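Local coordinates for xyloglucan-specific endo-beta-1,4-glucanase GH12 (PDB 4NPR), which probably cuts the internal beta-1,4-glucosidic bonds of xyloglucan with retention of configuration, leaving other cell wall polysaccharides untouched, at residues I40-N44 against Q56-F60; W70-W76 against S227-F233; L91-K96 against S239-A243; D105-K109 against D120-D124. One frame throughout, in Å; residues are numbered along the deposited sequence.

Contact 1 (I40-N44 against Q56-F60)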
loop_
_atom_site.group_PDB
_atom_site.type_symbol
_atom_site.label_atom_id
_atom_site.label_comp_id
_atom_site.label_asym_id
_atom_site.label_seq_id
_atom_site.Cartn_x
_atom_site.Cartn_y
_atom_site.Cartn_z
ATOM N N ILE A 40 1.054 12.398 5.072
ATOM C CA ILE A 40 0.038 13.058 4.299
ATOM C C ILE A 40 -0.914 11.929 3.965
ATOM O O ILE A 40 -0.496 10.843 3.509
ATOM C CB ILE A 40 0.593 13.681 3.016
ATOM C CG1 ILE A 40 1.548 14.844 3.342
ATOM C CG2 ILE A 40 -0.525 14.257 2.153
ATOM C CD1 ILE A 40 2.442 15.238 2.180
ATOM N N LEU A 41 -2.185 12.149 4.253
ATOM C CA LEU A 41 -3.203 11.158 4.030
ATOM C C LEU A 41 -3.949 11.588 2.797
ATOM O O LEU A 41 -4.381 12.724 2.717
ATOM C CB LEU A 41 -4.133 11.090 5.238
ATOM C CG LEU A 41 -5.325 10.147 5.203
ATOM C CD1 LEU A 41 -4.889 8.698 5.314
ATOM C CD2 LEU A 41 -6.251 10.438 6.377
ATOM N N TYR A 42 -4.140 10.672 1.866
ATOM C CA TYR A 42 -4.652 10.979 0.523
ATOM C C TYR A 42 -5.899 10.191 0.238
ATOM O O TYR A 42 -5.973 9.045 0.609
ATOM C CB TYR A 42 -3.652 10.539 -0.552
ATOM C CG TYR A 42 -2.353 11.287 -0.620
ATOM C CD1 TYR A 42 -2.244 12.461 -1.396
ATOM C CD2 TYR A 42 -1.200 10.813 0.045
ATOM C CE1 TYR A 42 -1.040 13.143 -1.502
ATOM C CE2 TYR A 42 0.018 11.500 -0.053
ATOM C CZ TYR A 42 0.087 12.653 -0.835
ATOM O OH TYR A 42 1.245 13.363 -0.966
ATOM N N ASN A 43 -6.839 10.802 -0.454
ATOM C CA ASN A 43 -8.015 10.130 -0.993
ATOM C C ASN A 43 -7.607 9.473 -2.341
ATOM O O ASN A 43 -7.833 8.266 -2.551
ATOM C CB ASN A 43 -9.146 11.169 -1.168
ATOM C CG ASN A 43 -10.532 10.572 -1.181
ATOM O OD1 ASN A 43 -10.821 9.590 -0.540
ATOM N ND2 ASN A 43 -11.409 11.218 -1.891
ATOM N N ASN A 44 -6.979 10.248 -3.231
ATOM C CA ASN A 44 -6.266 9.690 -4.397
ATOM C C ASN A 44 -7.161 8.751 -5.232
ATOM O O ASN A 44 -6.909 7.564 -5.367
ATOM C CB ASN A 44 -4.986 9.001 -3.898
ATOM C CG ASN A 44 -4.109 8.442 -5.015
ATOM O OD1 ASN A 44 -4.079 8.941 -6.113
ATOM N ND2 ASN A 44 -3.370 7.393 -4.702
ATOM N N GLN A 56 -16.032 7.959 -3.024
ATOM C CA GLN A 56 -15.225 7.569 -1.890
ATOM C C GLN A 56 -14.762 8.781 -1.127
ATOM O O GLN A 56 -14.280 9.706 -1.744
ATOM C CB GLN A 56 -13.992 6.800 -2.376
ATOM C CG GLN A 56 -12.895 6.550 -1.344
ATOM C CD GLN A 56 -11.914 5.535 -1.856
ATOM O OE1 GLN A 56 -12.043 5.057 -3.000
ATOM N NE2 GLN A 56 -10.919 5.177 -1.021
ATOM N N CYS A 57 -14.887 8.703 0.209
ATOM C CA CYS A 57 -14.453 9.729 1.173
ATOM C C CYS A 57 -13.513 9.147 2.208
ATOM O O CYS A 57 -13.711 8.046 2.727
ATOM C CB CYS A 57 -15.647 10.329 1.924
ATOM S SG CYS A 57 -16.913 11.004 0.820
ATOM N N THR A 58 -12.491 9.917 2.525
ATOM C CA THR A 58 -11.445 9.496 3.438
ATOM C C THR A 58 -11.500 10.380 4.675
ATOM O O THR A 58 -11.762 11.577 4.587
ATOM C CB THR A 58 -10.095 9.574 2.700
ATOM O OG1 THR A 58 -10.028 8.498 1.781
ATOM C CG2 THR A 58 -8.913 9.453 3.621
ATOM N N THR A 59 -11.254 9.808 5.850
ATOM C CA THR A 59 -11.323 10.610 7.098
ATOM C C THR A 59 -10.120 10.416 7.983
ATOM O O THR A 59 -9.793 9.331 8.375
ATOM C CB THR A 59 -12.585 10.257 7.925
ATOM O OG1 THR A 59 -13.765 10.493 7.138
ATOM C CG2 THR A 59 -12.657 11.077 9.265
ATOM N N PHE A 60 -9.474 11.505 8.327
ATOM C CA PHE A 60 -8.449 11.478 9.332
ATOM C C PHE A 60 -9.138 11.619 10.666
ATOM O O PHE A 60 -10.005 12.456 10.806
ATOM C CB PHE A 60 -7.499 12.633 9.125
ATOM C CG PHE A 60 -6.675 12.950 10.322
ATOM C CD1 PHE A 60 -5.619 12.141 10.675
ATOM C CD2 PHE A 60 -6.947 14.079 11.089
ATOM C CE1 PHE A 60 -4.827 12.442 11.767
ATOM C CE2 PHE A 60 -6.164 14.395 12.190
ATOM C CZ PHE A 60 -5.099 13.577 12.531
#

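Contact 2 (W70-W76 against S227-F233)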
loop_
_atom_site.group_PDB
_atom_site.type_symbol
_atom_site.label_atom_id
_atom_site.label_comp_id
_atom_site.label_asym_id
_atom_site.label_seq_id
_atom_site.Cartn_x
_atom_site.Cartn_y
_atom_site.Cartn_z
ATOM N N TRP A 70 -7.268 6.494 10.957
ATOM C CA TRP A 70 -8.065 7.052 9.870
ATOM C C TRP A 70 -8.965 6.008 9.277
ATOM O O TRP A 70 -8.894 4.829 9.675
ATOM C CB TRP A 70 -7.181 7.622 8.757
ATOM C CG TRP A 70 -6.250 6.629 8.042
ATOM C CD1 TRP A 70 -5.045 6.144 8.495
ATOM C CD2 TRP A 70 -6.428 6.065 6.725
ATOM N NE1 TRP A 70 -4.469 5.315 7.540
ATOM C CE2 TRP A 70 -5.299 5.258 6.450
ATOM C CE3 TRP A 70 -7.421 6.172 5.757
ATOM C CZ2 TRP A 70 -5.160 4.567 5.248
ATOM C CZ3 TRP A 70 -7.280 5.486 4.578
ATOM C CH2 TRP A 70 -6.172 4.694 4.329
ATOM N N ASN A 71 -9.788 6.448 8.315
ATOM C CA ASN A 71 -10.587 5.541 7.516
ATOM C C ASN A 71 -10.989 6.082 6.160
ATOM O O ASN A 71 -10.861 7.281 5.856
ATOM C CB ASN A 71 -11.854 5.125 8.270
ATOM C CG ASN A 71 -12.910 6.216 8.302
ATOM O OD1 ASN A 71 -13.363 6.717 7.252
ATOM N ND2 ASN A 71 -13.333 6.580 9.522
ATOM N N THR A 72 -11.516 5.181 5.353
ATOM C CA THR A 72 -12.127 5.579 4.134
ATOM C C THR A 72 -13.381 4.738 3.845
ATOM O O THR A 72 -13.459 3.576 4.235
ATOM C CB THR A 72 -11.090 5.495 3.003
ATOM O OG1 THR A 72 -11.645 6.066 1.819
ATOM C CG2 THR A 72 -10.701 4.082 2.712
ATOM N N LYS A 73 -14.325 5.334 3.123
ATOM C CA LYS A 73 -15.604 4.742 2.846
ATOM C C LYS A 73 -15.876 4.886 1.399
ATOM O O LYS A 73 -15.597 5.935 0.827
ATOM C CB LYS A 73 -16.672 5.494 3.612
ATOM C CG LYS A 73 -16.441 5.385 5.106
ATOM C CD LYS A 73 -17.436 6.122 5.978
ATOM C CE LYS A 73 -17.239 5.647 7.417
ATOM N NZ LYS A 73 -17.318 6.782 8.373
ATOM N N TRP A 74 -16.458 3.860 0.791
ATOM C CA TRP A 74 -16.578 3.860 -0.641
ATOM C C TRP A 74 -17.596 2.898 -1.183
ATOM O O TRP A 74 -17.934 1.915 -0.549
ATOM C CB TRP A 74 -15.197 3.593 -1.317
ATOM C CG TRP A 74 -14.483 2.281 -0.967
ATOM C CD1 TRP A 74 -13.512 2.105 -0.014
ATOM C CD2 TRP A 74 -14.668 0.993 -1.581
ATOM N NE1 TRP A 74 -13.093 0.796 0.017
ATOM C CE2 TRP A 74 -13.790 0.086 -0.928
ATOM C CE3 TRP A 74 -15.465 0.526 -2.613
ATOM C CZ2 TRP A 74 -13.687 -1.249 -1.290
ATOM C CZ3 TRP A 74 -15.377 -0.835 -2.967
ATOM C CH2 TRP A 74 -14.493 -1.700 -2.298
ATOM N N SER A 75 -18.091 3.220 -2.374
ATOM C CA SER A 75 -18.766 2.271 -3.215
ATOM C C SER A 75 -18.277 2.534 -4.620
ATOM O O SER A 75 -18.167 3.691 -5.019
ATOM C CB SER A 75 -20.270 2.498 -3.197
ATOM O OG SER A 75 -20.786 2.380 -1.885
ATOM N N TRP A 76 -18.002 1.452 -5.356
ATOM C CA TRP A 76 -17.544 1.492 -6.750
ATOM C C TRP A 76 -18.154 0.342 -7.529
ATOM O O TRP A 76 -18.349 -0.770 -7.003
ATOM C CB TRP A 76 -16.023 1.356 -6.831
ATOM C CG TRP A 76 -15.254 2.475 -6.264
ATOM C CD1 TRP A 76 -14.443 2.429 -5.207
ATOM C CD2 TRP A 76 -15.221 3.808 -6.747
ATOM N NE1 TRP A 76 -13.896 3.660 -4.966
ATOM C CE2 TRP A 76 -14.354 4.529 -5.915
ATOM C CE3 TRP A 76 -15.840 4.461 -7.802
ATOM C CZ2 TRP A 76 -14.086 5.882 -6.097
ATOM C CZ3 TRP A 76 -15.577 5.830 -7.994
ATOM C CH2 TRP A 76 -14.708 6.521 -7.139
ATOM N N SER A 227 -14.261 -2.999 -6.617
ATOM C CA SER A 227 -15.704 -2.823 -6.543
ATOM C C SER A 227 -16.290 -3.317 -5.227
ATOM O O SER A 227 -15.643 -4.036 -4.468
ATOM C CB SER A 227 -16.374 -3.580 -7.650
ATOM O OG SER A 227 -16.159 -4.946 -7.427
ATOM N N GLY A 228 -17.535 -2.906 -4.997
ATOM C CA GLY A 228 -18.279 -3.147 -3.767
ATOM C C GLY A 228 -19.185 -1.972 -3.402
ATOM O O GLY A 228 -19.180 -0.938 -4.067
ATOM N N SER A 229 -19.988 -2.143 -2.354
ATOM C CA SER A 229 -20.869 -1.058 -1.825
ATOM C C SER A 229 -20.796 -1.015 -0.318
ATOM O O SER A 229 -20.620 -2.064 0.313
ATOM C CB SER A 229 -22.341 -1.215 -2.270
ATOM O OG SER A 229 -22.679 -2.560 -2.455
ATOM N N ASN A 230 -20.941 0.199 0.222
ATOM C CA ASN A 230 -20.877 0.487 1.663
ATOM C C ASN A 230 -19.662 -0.091 2.343
ATOM O O ASN A 230 -19.766 -0.646 3.445
ATOM C CB ASN A 230 -22.140 0.019 2.370
ATOM C CG ASN A 230 -23.371 0.657 1.776
ATOM O OD1 ASN A 230 -23.525 1.886 1.810
ATOM N ND2 ASN A 230 -24.219 -0.146 1.169
ATOM N N ALA A 231 -18.514 0.021 1.671
ATOM C CA ALA A 231 -17.285 -0.443 2.247
ATOM C C ALA A 231 -16.808 0.606 3.191
ATOM O O ALA A 231 -17.028 1.806 2.996
ATOM C CB ALA A 231 -16.242 -0.712 1.189
ATOM N N VAL A 232 -16.182 0.120 4.248
ATOM C CA VAL A 232 -15.581 0.955 5.261
ATOM C C VAL A 232 -14.295 0.248 5.592
ATOM O O VAL A 232 -14.303 -0.919 5.973
ATOM C CB VAL A 232 -16.453 1.096 6.523
ATOM C CG1 VAL A 232 -15.824 2.112 7.482
ATOM C CG2 VAL A 232 -17.877 1.520 6.173
ATOM N N PHE A 233 -13.195 0.937 5.342
ATOM C CA PHE A 233 -11.869 0.479 5.689
ATOM C C PHE A 233 -11.402 1.369 6.852
ATOM O O PHE A 233 -11.300 2.576 6.718
ATOM C CB PHE A 233 -10.945 0.592 4.488
ATOM C CG PHE A 233 -9.507 0.312 4.804
ATOM C CD1 PHE A 233 -9.100 -0.965 5.179
ATOM C CD2 PHE A 233 -8.558 1.316 4.729
ATOM C CE1 PHE A 233 -7.792 -1.230 5.460
ATOM C CE2 PHE A 233 -7.219 1.043 4.983
ATOM C CZ PHE A 233 -6.843 -0.224 5.342
#

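Contact 3 (L91-K96 against S239-A243). With SO4 (sulfate ion), chain C.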
loop_
_atom_site.group_PDB
_atom_site.type_symbol
_atom_site.label_atom_id
_atom_site.label_comp_id
_atom_site.label_asym_id
_atom_site.label_seq_id
_atom_site.Cartn_x
_atom_site.Cartn_y
_atom_site.Cartn_z
ATOM N N LEU A 91 4.370 8.322 4.387
ATOM C CA LEU A 91 5.331 8.839 5.319
ATOM C C LEU A 91 6.175 9.854 4.583
ATOM O O LEU A 91 6.573 9.595 3.463
ATOM C CB LEU A 91 6.226 7.715 5.801
ATOM C CG LEU A 91 7.275 8.124 6.821
ATOM C CD1 LEU A 91 6.571 8.461 8.129
ATOM C CD2 LEU A 91 8.325 7.017 6.986
ATOM N N GLN A 92 6.467 10.978 5.239
ATOM C CA GLN A 92 7.296 12.054 4.700
ATOM C C GLN A 92 8.673 11.931 5.319
ATOM O O GLN A 92 8.852 12.037 6.514
ATOM C CB GLN A 92 6.673 13.403 5.025
ATOM C CG GLN A 92 5.212 13.519 4.599
ATOM C CD GLN A 92 5.018 13.289 3.079
ATOM O OE1 GLN A 92 4.430 12.293 2.641
ATOM N NE2 GLN A 92 5.523 14.202 2.286
ATOM N N PHE A 93 9.655 11.623 4.508
ATOM C CA PHE A 93 10.992 11.421 5.041
ATOM C C PHE A 93 12.000 11.718 3.962
ATOM O O PHE A 93 11.687 11.852 2.786
ATOM C CB PHE A 93 11.184 9.981 5.552
ATOM C CG PHE A 93 11.088 8.938 4.454
ATOM C CD1 PHE A 93 9.863 8.631 3.876
ATOM C CD2 PHE A 93 12.236 8.293 3.983
ATOM C CE1 PHE A 93 9.771 7.707 2.870
ATOM C CE2 PHE A 93 12.153 7.368 2.971
ATOM C CZ PHE A 93 10.916 7.075 2.408
ATOM N N THR A 94 13.233 11.830 4.399
ATOM C CA THR A 94 14.307 12.078 3.485
ATOM C C THR A 94 14.726 10.736 2.910
ATOM O O THR A 94 14.956 9.804 3.665
ATOM C CB THR A 94 15.481 12.725 4.217
ATOM O OG1 THR A 94 15.029 13.952 4.814
ATOM C CG2 THR A 94 16.606 13.001 3.246
ATOM N N PRO A 95 14.841 10.651 1.578
ATOM C CA PRO A 95 15.211 9.402 0.909
ATOM C C PRO A 95 16.551 8.827 1.363
ATOM O O PRO A 95 17.420 9.568 1.770
ATOM C CB PRO A 95 15.228 9.802 -0.562
ATOM C CG PRO A 95 14.171 10.882 -0.637
ATOM C CD PRO A 95 14.407 11.680 0.604
ATOM N N LYS A 96 16.683 7.508 1.308
ATOM C CA LYS A 96 17.872 6.802 1.771
ATOM C C LYS A 96 18.162 5.626 0.877
ATOM O O LYS A 96 17.256 4.898 0.496
ATOM C CB LYS A 96 17.647 6.225 3.165
ATOM C CG LYS A 96 18.078 7.091 4.334
ATOM C CD LYS A 96 18.643 6.229 5.454
ATOM C CE LYS A 96 19.027 7.081 6.648
ATOM N NZ LYS A 96 17.805 7.407 7.412
ATOM N N SER A 239 1.589 2.931 11.980
ATOM C CA SER A 239 2.822 3.695 12.087
ATOM C C SER A 239 3.876 3.055 11.231
ATOM O O SER A 239 3.798 1.867 10.918
ATOM C CB SER A 239 3.358 3.789 13.518
ATOM O OG SER A 239 3.413 2.539 14.118
ATOM N N VAL A 240 4.823 3.904 10.824
ATOM C CA VAL A 240 6.043 3.481 10.165
ATOM C C VAL A 240 7.107 4.529 10.383
ATOM O O VAL A 240 6.821 5.714 10.459
ATOM C CB VAL A 240 5.836 3.202 8.639
ATOM C CG1 VAL A 240 5.556 4.472 7.858
ATOM C CG2 VAL A 240 7.031 2.456 8.046
ATOM N N SER A 241 8.340 4.078 10.507
ATOM C CA SER A 241 9.462 4.984 10.497
ATOM C C SER A 241 10.650 4.393 9.698
ATOM O O SER A 241 10.892 3.198 9.689
ATOM C CB SER A 241 9.843 5.395 11.944
ATOM O OG SER A 241 10.461 4.317 12.649
ATOM N N VAL A 242 11.356 5.257 8.996
ATOM C CA VAL A 242 12.565 4.861 8.319
ATOM C C VAL A 242 13.754 5.234 9.204
ATOM O O VAL A 242 14.031 6.394 9.423
ATOM C CB VAL A 242 12.668 5.544 6.944
ATOM C CG1 VAL A 242 14.046 5.298 6.320
ATOM C CG2 VAL A 242 11.544 5.066 6.012
ATOM N N ALA A 243 14.425 4.239 9.747
ATOM C CA ALA A 243 15.665 4.470 10.473
ATOM C C ALA A 243 16.859 3.990 9.596
ATOM O O ALA A 243 16.663 3.291 8.585
ATOM C CB ALA A 243 15.630 3.752 11.827
ATOM O OXT ALA A 243 18.046 4.274 9.845
HETATM S S SO4 C . 3.042 2.001 17.512
HETATM O O1 SO4 C . 3.094 0.547 17.207
HETATM O O2 SO4 C . 2.057 2.604 16.574
HETATM O O3 SO4 C . 2.593 2.163 18.925
HETATM O O4 SO4 C . 4.388 2.640 17.335
#

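Contact 4 (D105-K109 against D120-D124). With SO4 (sulfate ion), chain C.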
loop_
_atom_site.group_PDB
_atom_site.type_symbol
_atom_site.label_atom_id
_atom_site.label_comp_id
_atom_site.label_asym_id
_atom_site.label_seq_id
_atom_site.Cartn_x
_atom_site.Cartn_y
_atom_site.Cartn_z
ATOM N N ASP A 105 10.560 -0.170 10.783
ATOM C CA ASP A 105 9.571 -0.775 11.680
ATOM C C ASP A 105 8.177 -0.224 11.376
ATOM O O ASP A 105 8.024 0.970 11.211
ATOM C CB ASP A 105 9.922 -0.514 13.154
ATOM C CG ASP A 105 11.272 -1.178 13.594
ATOM O OD1 ASP A 105 11.902 -1.949 12.813
ATOM O OD2 ASP A 105 11.707 -0.886 14.743
ATOM N N SER A 106 7.165 -1.087 11.260
ATOM C CA SER A 106 5.772 -0.622 11.038
ATOM C C SER A 106 4.778 -1.439 11.844
ATOM O O SER A 106 4.937 -2.645 11.961
ATOM C CB SER A 106 5.390 -0.756 9.551
ATOM O OG SER A 106 4.090 -0.226 9.261
ATOM N N THR A 107 3.719 -0.811 12.336
ATOM C CA THR A 107 2.638 -1.555 12.965
ATOM C C THR A 107 1.315 -1.086 12.382
ATOM O O THR A 107 1.093 0.106 12.258
ATOM C CB THR A 107 2.638 -1.368 14.517
ATOM O OG1 THR A 107 3.850 -1.912 15.096
ATOM C CG2 THR A 107 1.378 -2.055 15.175
ATOM N N TRP A 108 0.427 -2.030 12.070
ATOM C CA TRP A 108 -0.780 -1.728 11.337
ATOM C C TRP A 108 -1.850 -2.660 11.832
ATOM O O TRP A 108 -1.643 -3.849 11.893
ATOM C CB TRP A 108 -0.571 -1.961 9.827
ATOM C CG TRP A 108 -1.565 -1.323 8.883
ATOM C CD1 TRP A 108 -2.600 -0.477 9.204
ATOM C CD2 TRP A 108 -1.549 -1.394 7.449
ATOM N NE1 TRP A 108 -3.255 -0.071 8.061
ATOM C CE2 TRP A 108 -2.610 -0.602 6.974
ATOM C CE3 TRP A 108 -0.732 -2.040 6.530
ATOM C CZ2 TRP A 108 -2.884 -0.462 5.633
ATOM C CZ3 TRP A 108 -0.997 -1.900 5.189
ATOM C CH2 TRP A 108 -2.068 -1.113 4.751
ATOM N N LYS A 109 -2.992 -2.081 12.176
ATOM C CA LYS A 109 -4.185 -2.796 12.455
ATOM C C LYS A 109 -5.311 -2.212 11.590
ATOM O O LYS A 109 -5.551 -0.981 11.603
ATOM C CB LYS A 109 -4.523 -2.610 13.940
ATOM C CG LYS A 109 -5.927 -3.076 14.336
ATOM C CD LYS A 109 -6.064 -4.556 13.988
ATOM C CE LYS A 109 -7.248 -5.188 14.684
ATOM N NZ LYS A 109 -8.472 -4.867 13.923
ATOM N N ASP A 120 -7.696 -4.619 -2.276
ATOM C CA ASP A 120 -6.524 -5.032 -1.507
ATOM C C ASP A 120 -6.204 -4.037 -0.400
ATOM O O ASP A 120 -6.704 -2.905 -0.410
ATOM C CB ASP A 120 -5.281 -5.297 -2.399
ATOM C CG ASP A 120 -4.684 -4.040 -3.010
ATOM O OD1 ASP A 120 -4.267 -3.101 -2.295
ATOM O OD2 ASP A 120 -4.586 -4.007 -4.240
ATOM N N VAL A 121 -5.428 -4.525 0.581
ATOM C CA VAL A 121 -4.857 -3.733 1.654
ATOM C C VAL A 121 -3.357 -3.963 1.588
ATOM O O VAL A 121 -2.902 -5.078 1.682
ATOM C CB VAL A 121 -5.385 -4.144 3.047
ATOM C CG1 VAL A 121 -4.904 -3.156 4.114
ATOM C CG2 VAL A 121 -6.909 -4.222 3.050
ATOM N N ALA A 122 -2.587 -2.888 1.463
ATOM C CA ALA A 122 -1.249 -2.983 0.958
ATOM C C ALA A 122 -0.411 -1.802 1.410
ATOM O O ALA A 122 -0.919 -0.664 1.506
ATOM C CB ALA A 122 -1.294 -3.029 -0.559
ATOM N N TYR A 123 0.847 -2.122 1.746
ATOM C CA TYR A 123 1.953 -1.205 1.655
ATOM C C TYR A 123 2.331 -1.102 0.190
ATOM O O TYR A 123 2.269 -2.094 -0.547
ATOM C CB TYR A 123 3.210 -1.662 2.397
ATOM C CG TYR A 123 3.078 -1.827 3.867
ATOM C CD1 TYR A 123 2.564 -3.011 4.415
ATOM C CD2 TYR A 123 3.470 -0.834 4.722
ATOM C CE1 TYR A 123 2.437 -3.173 5.787
ATOM C CE2 TYR A 123 3.376 -0.986 6.094
ATOM C CZ TYR A 123 2.840 -2.147 6.633
ATOM O OH TYR A 123 2.756 -2.301 8.022
ATOM N N ASP A 124 2.734 0.120 -0.186
ATOM C CA ASP A 124 3.315 0.462 -1.458
ATOM C C ASP A 124 4.603 1.279 -1.246
ATOM O O ASP A 124 4.553 2.417 -0.810
ATOM C CB ASP A 124 2.303 1.279 -2.227
ATOM C CG ASP A 124 2.345 1.007 -3.699
ATOM O OD1 ASP A 124 3.130 0.130 -4.123
ATOM O OD2 ASP A 124 1.579 1.658 -4.435
HETATM S S SO4 C . 3.042 2.001 17.512
HETATM O O1 SO4 C . 3.094 0.547 17.207
HETATM O O2 SO4 C . 2.057 2.604 16.574
HETATM O O3 SO4 C . 2.593 2.163 18.925
HETATM O O4 SO4 C . 4.388 2.640 17.335
#

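Contact 1 (I40-N44 against Q56-F60)
Polar contacts gather at Asn43, whose carboxamide grips the strand of residues 56-60 with both of its heteroatoms. The hydroxyl of Thr58 donates from OG1 to OD1 of Asn43 across 2.7 Å, tilted somewhat out of the carbonyl plane. From the other end of the amide, ND2 of Asn43 donates to the backbone O of Gln56 at 3.2 Å. That second bond is nearly straight (165°) and lies in the amide plane of Asn43, although it arrives from above the plane of the Gln56 carbonyl. A further bond from ND2 to Asp29 O and one between Thr58 OG1 and Thr72 OG1 extend the network. Gln56 turns its own amide elsewhere, OE1 bonding to Ser85 and Trp76; its CG lies against OD1 of Asn43 at 3.8 Å.

At the apolar end, with CG anti to the backbone N (chi1 177°), Leu41 reaches toward the strand of residues 56-60 and sets CD2 against CB of Phe60 at 3.7 Å; the Phe60 ring itself leads off toward Ile68. The methyl CG2 of Thr58 meets Leu41 CD2 tip to tip at 4.0 Å, so this threonine serves both halves.

The strands run roughly antiparallel, 158° apart, but with axes 8.0 Å from each other they face one another from the two sheets of the beta-jelly roll. The joining therefore falls to side chains, helped by one backbone carbonyl, that of Gln56. A buried asparagine suits this place because it offers donor and acceptor together, and the bonds at each end should fix the plane and flip of its amide.

Contact 2 (W70-W76 against S227-F233)
Trp74 lays its indole over the methyl of Ala231: CB stands 3.6 Å from the centroid of the six-membered ring, nearly over the ring centre, a CH-pi contact. Chi1 of 59° puts CG in the crowded position between backbone N and carbonyl carbon, swinging the indole across the neighbouring strand. Its rim reaches Ser227, CH2 lying 3.4 Å from Ser227 O, while NE1 bonds to Tyr112 OH. Alanine suits the site beneath, being small enough for a ring to cover closely.

Farther along, Phe233 turns its ring edge to the face of Trp70 in an offset edge-to-face pair, centroids 5.7 Å apart and planes at 74°. Thr72 CG2 packs at the edge of the phenyl ring. On the other sheet face, Lys73 lies alongside Val232 with its aliphatic CE against CG1.

The backbones form an antiparallel ladder, pairing Thr72 with Phe233 and Trp74 with Ala231, before a beta bulge shifts the register and Trp76 pairs with Gly228. At the backbone angles of Gly228 a CB would be jammed against the carbonyl O of Ser227 and would also crowd CZ3 of Trp74. At the bulge, Ser75 OG accepts the N-H of Asn230 at 3.0 Å.

The chemistry is thus divided: backbone bonds zip two neighbouring strands of the six-stranded sheet, a serine hydroxyl takes up a backbone N-H displaced from the regular ladder, and the aromatic rings bury the inner face.

Contact 3 (L91-K96 against S239-A243)
Val242 and Leu91 meet at the apolar centre, where the C-terminal tail of the beta-jelly roll packs across onto the larger sheet. CD2 of Leu91 lies 3.9 Å from CG2 of Val242 and equally far from CG1 of Val240, touching both valines with one methyl. Its other branch, CD1, rests near the backbone O of Val240. The same Val242 CG2 sits over a face of the Phe93 ring, 4.0 Å from the centroid and 16° off the normal, a CH-pi contact displaced somewhat toward the rim. Chi1 of 171° sends CG1 of Val242 opposite the backbone N, which leaves CG2 beside that N and facing the phenyl group. Branched aliphatics suit the spot: each valine offers a compact methyl, and the ring a flat surface to receive one.

Outward, the interface becomes polar without any hydrogen bond crossing it. Lys96 bends its chain toward the C-terminal carboxylate of Ala243, forming a long salt bridge at the exposed edge, NZ to OXT 4.0 Å, probably weakened by solvent. At the other end of the tail, Ser239 points away from residues 91-96 and binds a sulfate ion, probably from the crystallisation liquor, its OG donating to sulfate O2 at 2.8 Å.

Contact 4 (D105-K109 against D120-D124)
Trp108 drives the edge of its indole into the face of Tyr123, while the hydroxyl of that tyrosine bonds to Ser106, two residues earlier on the tryptophan's own strand. The rings form an edge-to-face pair with centroids 4.9 Å apart and planes at 76°; CE3 of Trp108 comes nearest, 3.4 Å from CE1 of Tyr123. Such a pairing sets the positive rim of the indole against the phenol's pi cloud.

Tyr123 OH donates to Ser106 OG at 2.8 Å, and the serine oxygen lies near the plane of the phenol ring. Ser106 OG in turn bonds to the backbone O of Ser239, so a small hydroxyl relays between a buried tyrosine and a neighbouring strand. A chi1 of -162° swings the indole of Trp108 away from its own backbone N and out across the gap until CH2 touches CG1 of Val121 at 3.6 Å and lies beside the carbonyl O of Ala122. Large aromatics suit this position because the strand axes stand 10.6 Å apart, too far for backbone bonding. Thr107 faces the other way; its OG1 bonds to Ser194 OG.

Two nearly antiparallel strands joined mainly through interdigitated side chains are characteristic of the hydrophobic core between the stacked sheets of a beta-jelly roll, the fold of glycoside hydrolase family 12.

In the fold
Contacts 1, 3 and 4 bridge the two sheets of the sandwich, whereas contact 2 joins neighbouring strands within the smaller one. Contacts 1 and 2, with centres 11 Å apart, share that sheet: Thr59 N probably bonds to Asn71 O, and Leu41 packs on Trp70. Contact 2 passes into contact 4 through Phe233, which touches both Val121 and Trp108. The centre of contact 4 lies about 6 Å from that of the chain; the centre of contact 3, toward the C terminus, is 14 Å from it. Contacts 2 and 3 both use strand 231-240, yet their centres lie 28 Å apart. In this family the substrate cleft runs along the concave face of the larger sheet, turned away from these inter-sheet contacts.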